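Local coordinates for protein geranyltranstransferase (PDB 4LLS) that probably condenses isopentenyl diphosphate with allylic diphosphates to build farnesyl or geranylgeranyl diphosphate, precursors of carotenoids and diterpenes, using divalent metal ions, at residues P50-T59 with T127-L138; A34-V42 with I85-A93. One frame throughout, in Å; residues are numbered along the deposited sequence.

Contact 1. Residues P50-T59 with T127-L138; sequences PIVEAMAHAT and TAVLAGDALQTL. With GST (geranyl S-thiolodiphosphate), chain I.
M55 is the knob of this crossing: its side chain fills a hole bounded by A131, A134, L135 and L138 of the helix through 127-138. With CG beside the backbone N (chi1 -71°) and the chain bent at its end, SD comes to 3.7 Å from A134 CB while CE turns in between A134 and L135. M55 and L135 run past each other in opposite directions, and M55 CE lies 4.0 Å from L135 CD2. A54 CB meets A131 CB at 3.8 Å; consistent with small residues at the crossing, the segment axes approach to 8.8 Å at a crossing angle of -68°. The contact belongs to the all-helical polyprenyl synthetase fold, and D133 and Q136 of the second helix hydrogen-bond to the second subunit, which places the contact at the dimer interface. With an alanine at M55 the hole would probably lose its filling, and L135 CD2 one of its neighbours. Toward the start of 50-59, I51 lays CG1 over the backbone of A131, 3.9 Å from A131 N, and reaches A134 CB with CD1. At the other end the L135 fork divides its methyls, CD1 against A58 CB and CD2 3.6 Å from T59 CG2. T59 OG1 donates to M55 O at 2.8 Å, which fixes the rotation that presents that methyl. On L130, CD2 touches the geranyl tail of a bound GST at C9 (3.4 Å).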
loop_
_atom_site.group_PDB
_atom_site.type_symbol
_atom_site.label_atom_id
_atom_site.label_comp_id
_atom_site.label_asym_id
_atom_site.label_seq_id
_atom_site.Cartn_x
_atom_site.Cartn_y
_atom_site.Cartn_z
ATOM N N PRO A 50 7.733 -6.443 -16.361
ATOM C CA PRO A 50 7.268 -5.096 -16.629
ATOM C C PRO A 50 6.837 -4.350 -15.365
ATOM O O PRO A 50 7.161 -3.186 -15.199
ATOM C CB PRO A 50 6.084 -5.305 -17.571
ATOM C CG PRO A 50 6.472 -6.533 -18.328
ATOM C CD PRO A 50 7.255 -7.393 -17.385
ATOM N N ILE A 51 6.157 -5.032 -14.458
ATOM C CA ILE A 51 5.701 -4.349 -13.266
ATOM C C ILE A 51 6.879 -3.751 -12.499
ATOM O O ILE A 51 6.759 -2.655 -11.929
ATOM C CB ILE A 51 4.856 -5.281 -12.394
ATOM C CG1 ILE A 51 4.281 -4.496 -11.216
ATOM C CG2 ILE A 51 5.671 -6.502 -11.984
ATOM C CD1 ILE A 51 5.067 -4.639 -9.949
ATOM N N VAL A 52 7.968 -4.486 -12.393
ATOM C CA VAL A 52 9.143 -4.028 -11.654
ATOM C C VAL A 52 9.871 -2.914 -12.407
ATOM O O VAL A 52 10.371 -1.950 -11.803
ATOM C CB VAL A 52 10.090 -5.205 -11.341
ATOM C CG1 VAL A 52 11.370 -4.755 -10.670
ATOM C CG2 VAL A 52 9.384 -6.226 -10.465
ATOM N N GLU A 53 9.942 -3.027 -13.725
ATOM C CA GLU A 53 10.471 -1.933 -14.534
ATOM C C GLU A 53 9.642 -0.653 -14.335
ATOM O O GLU A 53 10.184 0.455 -14.278
ATOM C CB GLU A 53 10.522 -2.346 -16.004
ATOM C CG GLU A 53 11.563 -3.427 -16.219
ATOM C CD GLU A 53 11.672 -3.897 -17.659
ATOM O OE1 GLU A 53 11.171 -3.204 -18.576
ATOM O OE2 GLU A 53 12.270 -4.977 -17.866
ATOM N N ALA A 54 8.327 -0.816 -14.252
ATOM C CA ALA A 54 7.406 0.294 -13.970
ATOM C C ALA A 54 7.595 0.894 -12.562
ATOM O O ALA A 54 7.558 2.099 -12.379
ATOM C CB ALA A 54 5.963 -0.143 -14.165
ATOM N N MET A 55 7.874 0.041 -11.586
ATOM C CA MET A 55 8.216 0.523 -10.259
ATOM C C MET A 55 9.464 1.405 -10.312
ATOM O O MET A 55 9.525 2.434 -9.628
ATOM C CB MET A 55 8.458 -0.629 -9.301
ATOM C CG MET A 55 7.194 -1.383 -8.925
ATOM S SD MET A 55 7.478 -2.938 -8.047
ATOM C CE MET A 55 7.879 -2.324 -6.411
ATOM N N ALA A 56 10.487 0.982 -11.057
ATOM C CA ALA A 56 11.719 1.731 -11.160
ATOM C C ALA A 56 11.470 3.042 -11.914
ATOM O O ALA A 56 11.986 4.109 -11.537
ATOM C CB ALA A 56 12.758 0.918 -11.889
ATOM N N HIS A 57 10.653 2.979 -12.953
ATOM C CA HIS A 57 10.310 4.170 -13.731
ATOM C C HIS A 57 9.679 5.222 -12.824
ATOM O O HIS A 57 9.970 6.413 -12.900
ATOM C CB HIS A 57 9.356 3.772 -14.840
ATOM C CG HIS A 57 9.111 4.836 -15.859
ATOM N ND1 HIS A 57 7.969 5.598 -15.903
ATOM C CD2 HIS A 57 9.838 5.184 -16.947
ATOM C CE1 HIS A 57 8.000 6.379 -16.974
ATOM N NE2 HIS A 57 9.136 6.162 -17.605
ATOM N N ALA A 58 8.704 4.781 -12.044
ATOM C CA ALA A 58 7.901 5.662 -11.217
ATOM C C ALA A 58 8.647 6.281 -10.049
ATOM O O ALA A 58 8.212 7.335 -9.507
ATOM C CB ALA A 58 6.694 4.892 -10.676
ATOM N N THR A 59 9.724 5.644 -9.618
ATOM C CA THR A 59 10.499 6.132 -8.534
ATOM C C THR A 59 11.747 6.907 -8.938
ATOM O O THR A 59 12.453 7.397 -8.071
ATOM C CB THR A 59 10.888 4.997 -7.557
ATOM O OG1 THR A 59 11.519 3.903 -8.254
ATOM C CG2 THR A 59 9.675 4.510 -6.806
ATOM N N THR A 127 -0.724 -2.438 -15.505
ATOM C CA THR A 127 0.643 -2.347 -15.017
ATOM C C THR A 127 0.774 -1.151 -14.057
ATOM O O THR A 127 1.457 -1.270 -13.017
ATOM C CB THR A 127 1.625 -2.228 -16.201
ATOM O OG1 THR A 127 1.475 -3.377 -17.036
ATOM C CG2 THR A 127 3.035 -2.155 -15.735
ATOM N N ALA A 128 0.098 -0.042 -14.351
ATOM C CA ALA A 128 0.148 1.135 -13.505
ATOM C C ALA A 128 -0.531 0.856 -12.178
ATOM O O ALA A 128 0.001 1.213 -11.101
ATOM C CB ALA A 128 -0.445 2.340 -14.202
ATOM N N VAL A 129 -1.713 0.235 -12.203
ATOM C CA VAL A 129 -2.392 -0.110 -10.962
ATOM C C VAL A 129 -1.487 -0.984 -10.098
ATOM O O VAL A 129 -1.281 -0.686 -8.892
ATOM C CB VAL A 129 -3.724 -0.819 -11.222
ATOM C CG1 VAL A 129 -4.285 -1.394 -9.911
ATOM C CG2 VAL A 129 -4.733 0.122 -11.892
ATOM N N LEU A 130 -0.880 -1.999 -10.686
ATOM C CA LEU A 130 -0.117 -2.963 -9.902
ATOM C C LEU A 130 1.198 -2.383 -9.445
ATOM O O LEU A 130 1.647 -2.661 -8.322
ATOM C CB LEU A 130 0.087 -4.300 -10.665
ATOM C CG LEU A 130 -1.198 -5.114 -10.906
ATOM C CD1 LEU A 130 -0.822 -6.282 -11.803
ATOM C CD2 LEU A 130 -1.812 -5.614 -9.621
ATOM N N ALA A 131 1.852 -1.574 -10.285
ATOM C CA ALA A 131 3.099 -0.965 -9.869
ATOM C C ALA A 131 2.832 -0.015 -8.704
ATOM O O ALA A 131 3.642 0.004 -7.769
ATOM C CB ALA A 131 3.754 -0.197 -11.029
ATOM N N GLY A 132 1.767 0.788 -8.738
ATOM C CA GLY A 132 1.435 1.636 -7.616
ATOM C C GLY A 132 1.153 0.801 -6.374
ATOM O O GLY A 132 1.627 1.125 -5.298
ATOM N N ASP A 133 0.448 -0.325 -6.521
ATOM C CA ASP A 133 0.099 -1.192 -5.407
ATOM C C ASP A 133 1.407 -1.685 -4.751
ATOM O O ASP A 133 1.556 -1.639 -3.513
ATOM C CB ASP A 133 -0.758 -2.366 -5.883
ATOM C CG ASP A 133 -2.184 -2.000 -6.145
ATOM O OD1 ASP A 133 -2.613 -0.914 -5.724
ATOM O OD2 ASP A 133 -2.876 -2.845 -6.770
ATOM N N ALA A 134 2.366 -2.170 -5.569
ATOM C CA ALA A 134 3.586 -2.761 -5.066
ATOM C C ALA A 134 4.480 -1.701 -4.447
ATOM O O ALA A 134 5.311 -2.027 -3.598
ATOM C CB ALA A 134 4.345 -3.540 -6.141
ATOM N N LEU A 135 4.389 -0.466 -4.931
ATOM C CA LEU A 135 5.174 0.629 -4.362
ATOM C C LEU A 135 4.667 1.028 -2.989
ATOM O O LEU A 135 5.471 1.340 -2.106
ATOM C CB LEU A 135 5.220 1.831 -5.307
ATOM C CG LEU A 135 6.183 1.701 -6.494
ATOM C CD1 LEU A 135 5.923 2.826 -7.473
ATOM C CD2 LEU A 135 7.630 1.677 -6.040
ATOM N N GLN A 136 3.363 1.003 -2.793
ATOM C CA GLN A 136 2.837 1.186 -1.462
ATOM C C GLN A 136 3.411 0.100 -0.544
ATOM O O GLN A 136 3.882 0.364 0.581
ATOM C CB GLN A 136 1.321 1.248 -1.404
ATOM C CG GLN A 136 0.869 1.361 0.074
ATOM C CD GLN A 136 -0.597 1.475 0.408
ATOM O OE1 GLN A 136 -0.927 1.537 1.585
ATOM N NE2 GLN A 136 -1.465 1.488 -0.564
ATOM N N THR A 137 3.390 -1.151 -0.998
ATOM C CA THR A 137 3.858 -2.243 -0.187
ATOM C C THR A 137 5.349 -2.064 0.148
ATOM O O THR A 137 5.793 -2.266 1.289
ATOM C CB THR A 137 3.661 -3.598 -0.869
ATOM O OG1 THR A 137 2.373 -3.627 -1.494
ATOM C CG2 THR A 137 3.799 -4.696 0.152
ATOM N N LEU A 138 6.089 -1.604 -0.854
ATOM C CA LEU A 138 7.528 -1.441 -0.713
ATOM C C LEU A 138 7.816 -0.357 0.363
ATOM O O LEU A 138 8.740 -0.479 1.163
ATOM C CB LEU A 138 8.145 -1.033 -2.044
ATOM C CG LEU A 138 9.659 -0.896 -1.997
ATOM C CD1 LEU A 138 10.296 -2.271 -1.780
ATOM C CD2 LEU A 138 10.166 -0.280 -3.297
HETATM P PA GST I . -10.958 -15.349 -8.306
HETATM O O1A GST I . -11.138 -16.608 -9.164
HETATM O O2A GST I . -11.202 -14.042 -9.051
HETATM O O3A GST I . -11.589 -15.399 -6.945
HETATM O O1B GST I . -9.431 -15.314 -7.993
HETATM P PB GST I . -8.398 -15.638 -9.134
HETATM O O2B GST I . -8.594 -14.759 -10.296
HETATM O O3B GST I . -8.410 -17.217 -9.505
HETATM S S1 GST I . -6.739 -15.178 -8.154
HETATM C C1 GST I . -7.356 -13.637 -7.549
HETATM C C2 GST I . -6.213 -12.673 -7.411
HETATM C C3 GST I . -5.609 -12.484 -6.235
HETATM C C10 GST I . -6.040 -13.249 -5.021
HETATM C C4 GST I . -4.421 -11.580 -6.159
HETATM C C5 GST I . -4.659 -10.323 -7.002
HETATM C C6 GST I . -3.420 -9.496 -6.850
HETATM C C7 GST I . -3.353 -8.173 -7.008
HETATM C C9 GST I . -1.994 -7.578 -6.799
HETATM C C8 GST I . -4.520 -7.285 -7.309
#

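Contact 2. Residues A34-V42 with I85-A93; sequences AVQAHFDKV and IWSATAIEA
A34 opens the contact with its CB 3.9 Å from I85 CD1, which also packs on the A34 carbonyl. V35 follows as a knob in the hole made by I85, A88, T89 and E92; CG2 faces I85 and A88, while CG1 lies 4.1 Å from E92 CG. The imidazole edge of H38 meets the six-membered ring of W86 in a T-shaped pair, centroids 4.3 Å apart and planes at 86°, and I85 CG2 sits over one imidazole face. F39 offers a face to T89: CG2 stands 3.6 Å from the ring centroid, almost on the normal. T89 OG1 sits beside the backbone N (chi1 -52°) and donates to I85 O at 2.8 Å, which puts CG2 anti to that N, over the ring. The phenyl edge reaches A93 N and E92 CB, and V42 CG2 closes the row 4.4 Å from W86 CZ3. The axes cross at -82°, joining helices 22-43 and 81-102 of the prenyl synthase fold. The side chain of E92 is about 5 Å from the bound IPE and gives its carboxylate to R64 (salt bridge) and G67 N; the contact between the segments is mostly aliphatic and aromatic packing, with that charge directed to neighbouring residues.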
loop_
_atom_site.group_PDB
_atom_site.type_symbol
_atom_site.label_atom_id
_atom_site.label_comp_id
_atom_site.label_asym_id
_atom_site.label_seq_id
_atom_site.Cartn_x
_atom_site.Cartn_y
_atom_site.Cartn_z
ATOM N N ALA A 34 21.424 9.624 -3.099
ATOM C CA ALA A 34 21.307 8.572 -2.103
ATOM C C ALA A 34 19.978 7.818 -2.188
ATOM O O ALA A 34 19.968 6.598 -2.140
ATOM C CB ALA A 34 21.499 9.082 -0.708
ATOM N N VAL A 35 18.883 8.545 -2.402
ATOM C CA VAL A 35 17.580 7.900 -2.563
ATOM C C VAL A 35 17.562 7.058 -3.828
ATOM O O VAL A 35 17.088 5.926 -3.825
ATOM C CB VAL A 35 16.452 8.936 -2.546
ATOM C CG1 VAL A 35 15.138 8.293 -2.983
ATOM C CG2 VAL A 35 16.303 9.532 -1.168
ATOM N N GLN A 36 18.059 7.590 -4.929
ATOM C CA GLN A 36 18.085 6.814 -6.164
ATOM C C GLN A 36 18.928 5.563 -6.010
ATOM O O GLN A 36 18.497 4.483 -6.435
ATOM C CB GLN A 36 18.528 7.631 -7.362
ATOM C CG GLN A 36 18.411 6.866 -8.678
ATOM C CD GLN A 36 16.969 6.626 -9.043
ATOM O OE1 GLN A 36 16.189 7.583 -9.167
ATOM N NE2 GLN A 36 16.564 5.354 -9.042
ATOM N N ALA A 37 20.063 5.681 -5.322
ATOM C CA ALA A 37 20.946 4.521 -5.127
ATOM C C ALA A 37 20.261 3.453 -4.314
ATOM O O ALA A 37 20.396 2.268 -4.588
ATOM C CB ALA A 37 22.226 4.940 -4.467
ATOM N N HIS A 38 19.470 3.867 -3.335
ATOM C CA HIS A 38 18.781 2.929 -2.471
ATOM C C HIS A 38 17.645 2.236 -3.215
ATOM O O HIS A 38 17.494 1.018 -3.095
ATOM C CB HIS A 38 18.250 3.588 -1.190
ATOM C CG HIS A 38 18.248 2.649 -0.030
ATOM N ND1 HIS A 38 17.109 2.148 0.560
ATOM C CD2 HIS A 38 19.284 1.972 0.525
ATOM C CE1 HIS A 38 17.457 1.278 1.503
ATOM N NE2 HIS A 38 18.772 1.172 1.502
ATOM N N PHE A 39 16.876 2.949 -4.016
ATOM C CA PHE A 39 15.879 2.312 -4.879
ATOM C C PHE A 39 16.546 1.300 -5.798
ATOM O O PHE A 39 16.106 0.183 -5.952
ATOM C CB PHE A 39 15.141 3.325 -5.760
ATOM C CG PHE A 39 13.949 3.947 -5.101
ATOM C CD1 PHE A 39 12.908 3.167 -4.663
ATOM C CD2 PHE A 39 13.893 5.319 -4.895
ATOM C CE1 PHE A 39 11.798 3.749 -4.021
ATOM C CE2 PHE A 39 12.774 5.908 -4.328
ATOM C CZ PHE A 39 11.734 5.116 -3.837
ATOM N N ASP A 40 17.670 1.684 -6.359
ATOM C CA ASP A 40 18.365 0.800 -7.297
ATOM C C ASP A 40 18.734 -0.497 -6.597
ATOM O O ASP A 40 18.565 -1.586 -7.143
ATOM C CB ASP A 40 19.609 1.474 -7.847
ATOM C CG ASP A 40 19.299 2.611 -8.853
ATOM O OD1 ASP A 40 18.135 2.823 -9.293
ATOM O OD2 ASP A 40 20.282 3.304 -9.190
ATOM N N LYS A 41 19.286 -0.387 -5.398
ATOM C CA LYS A 41 19.755 -1.569 -4.657
ATOM C C LYS A 41 18.590 -2.461 -4.234
ATOM O O LYS A 41 18.617 -3.678 -4.406
ATOM C CB LYS A 41 20.552 -1.147 -3.440
ATOM C CG LYS A 41 21.908 -0.525 -3.749
ATOM C CD LYS A 41 22.562 -0.066 -2.452
ATOM C CE LYS A 41 23.632 0.998 -2.653
ATOM N NZ LYS A 41 24.062 1.555 -1.335
ATOM N N VAL A 42 17.511 -1.847 -3.753
ATOM C CA VAL A 42 16.378 -2.623 -3.281
ATOM C C VAL A 42 15.629 -3.317 -4.425
ATOM O O VAL A 42 15.305 -4.503 -4.325
ATOM C CB VAL A 42 15.422 -1.697 -2.489
ATOM C CG1 VAL A 42 14.094 -2.394 -2.222
ATOM C CG2 VAL A 42 16.070 -1.249 -1.208
ATOM N N ILE A 85 18.176 6.585 5.531
ATOM C CA ILE A 85 17.903 6.308 4.110
ATOM C C ILE A 85 16.694 5.366 3.921
ATOM O O ILE A 85 16.007 5.441 2.906
ATOM C CB ILE A 85 19.161 5.797 3.380
ATOM C CG1 ILE A 85 18.960 5.852 1.886
ATOM C CG2 ILE A 85 19.550 4.395 3.841
ATOM C CD1 ILE A 85 18.702 7.220 1.290
ATOM N N TRP A 86 16.495 4.402 4.833
ATOM C CA TRP A 86 15.388 3.470 4.688
ATOM C C TRP A 86 14.062 4.238 4.715
ATOM O O TRP A 86 13.161 3.967 3.899
ATOM C CB TRP A 86 15.436 2.395 5.770
ATOM C CG TRP A 86 16.609 1.469 5.603
ATOM C CD1 TRP A 86 17.857 1.626 6.115
ATOM C CD2 TRP A 86 16.649 0.325 4.764
ATOM N NE1 TRP A 86 18.703 0.640 5.606
ATOM C CE2 TRP A 86 17.984 -0.167 4.765
ATOM C CE3 TRP A 86 15.701 -0.293 3.937
ATOM C CZ2 TRP A 86 18.367 -1.266 4.006
ATOM C CZ3 TRP A 86 16.075 -1.389 3.228
ATOM C CH2 TRP A 86 17.393 -1.891 3.283
ATOM N N SER A 87 13.890 5.104 5.706
ATOM C CA SER A 87 12.657 5.873 5.832
ATOM C C SER A 87 12.535 6.925 4.729
ATOM O O SER A 87 11.427 7.220 4.239
ATOM C CB SER A 87 12.618 6.553 7.182
ATOM O OG SER A 87 12.411 5.620 8.204
ATOM N N ALA A 88 13.643 7.486 4.291
ATOM C CA ALA A 88 13.616 8.433 3.183
ATOM C C ALA A 88 13.144 7.780 1.894
ATOM O O ALA A 88 12.368 8.367 1.120
ATOM C CB ALA A 88 15.014 9.073 2.984
ATOM N N THR A 89 13.703 6.613 1.581
ATOM C CA THR A 89 13.274 5.849 0.436
ATOM C C THR A 89 11.822 5.397 0.583
ATOM O O THR A 89 11.069 5.420 -0.387
ATOM C CB THR A 89 14.254 4.699 0.166
ATOM O OG1 THR A 89 15.594 5.263 0.114
ATOM C CG2 THR A 89 13.981 4.008 -1.102
ATOM N N ALA A 90 11.436 5.020 1.793
ATOM C CA ALA A 90 10.045 4.608 2.038
ATOM C C ALA A 90 9.066 5.699 1.652
ATOM O O ALA A 90 8.073 5.431 0.976
ATOM C CB ALA A 90 9.850 4.210 3.486
ATOM N N ILE A 91 9.286 6.916 2.124
ATOM C CA ILE A 91 8.302 7.963 1.825
ATOM C C ILE A 91 8.316 8.293 0.338
ATOM O O ILE A 91 7.260 8.620 -0.228
ATOM C CB ILE A 91 8.475 9.193 2.722
ATOM C CG1 ILE A 91 7.222 10.051 2.631
ATOM C CG2 ILE A 91 9.735 9.987 2.399
ATOM C CD1 ILE A 91 5.944 9.413 3.152
ATOM N N GLU A 92 9.487 8.245 -0.300
ATOM C CA GLU A 92 9.541 8.397 -1.750
ATOM C C GLU A 92 8.792 7.296 -2.534
ATOM O O GLU A 92 8.159 7.561 -3.564
ATOM C CB GLU A 92 10.960 8.528 -2.230
ATOM C CG GLU A 92 11.569 9.834 -1.794
ATOM C CD GLU A 92 11.038 11.073 -2.507
ATOM O OE1 GLU A 92 10.721 10.967 -3.729
ATOM O OE2 GLU A 92 11.005 12.160 -1.877
ATOM N N ALA A 93 8.815 6.075 -2.009
ATOM C CA ALA A 93 8.037 4.988 -2.604
ATOM C C ALA A 93 6.541 5.230 -2.449
ATOM O O ALA A 93 5.744 5.046 -3.378
ATOM C CB ALA A 93 8.412 3.667 -1.977
#

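Both contacts are buried helix crossings without a clear hydrogen bond between their segments, and they lie side by side, centres 14 Å apart. Helices 22-43 and 50-59 follow each other in the chain; 22-43 crosses 81-102 and 50-59 crosses 125-144. The two crossings pack directly against each other: T59 CG2 lies 3.6 Å from F39 CE1, L135 O meets A93 CB, and L138 CD1 meets V42 CG1. Contact 1 is aliphatic, with alanines and a methionine, and has the second subunit and its bound GST close by. Contact 2 adds aromatic rings (H38, F39, W86) to aliphatic packing, is untouched by another protein chain, is steeper in crossing (82° against 68°), and buries slightly more surface, 494 against 442 Å².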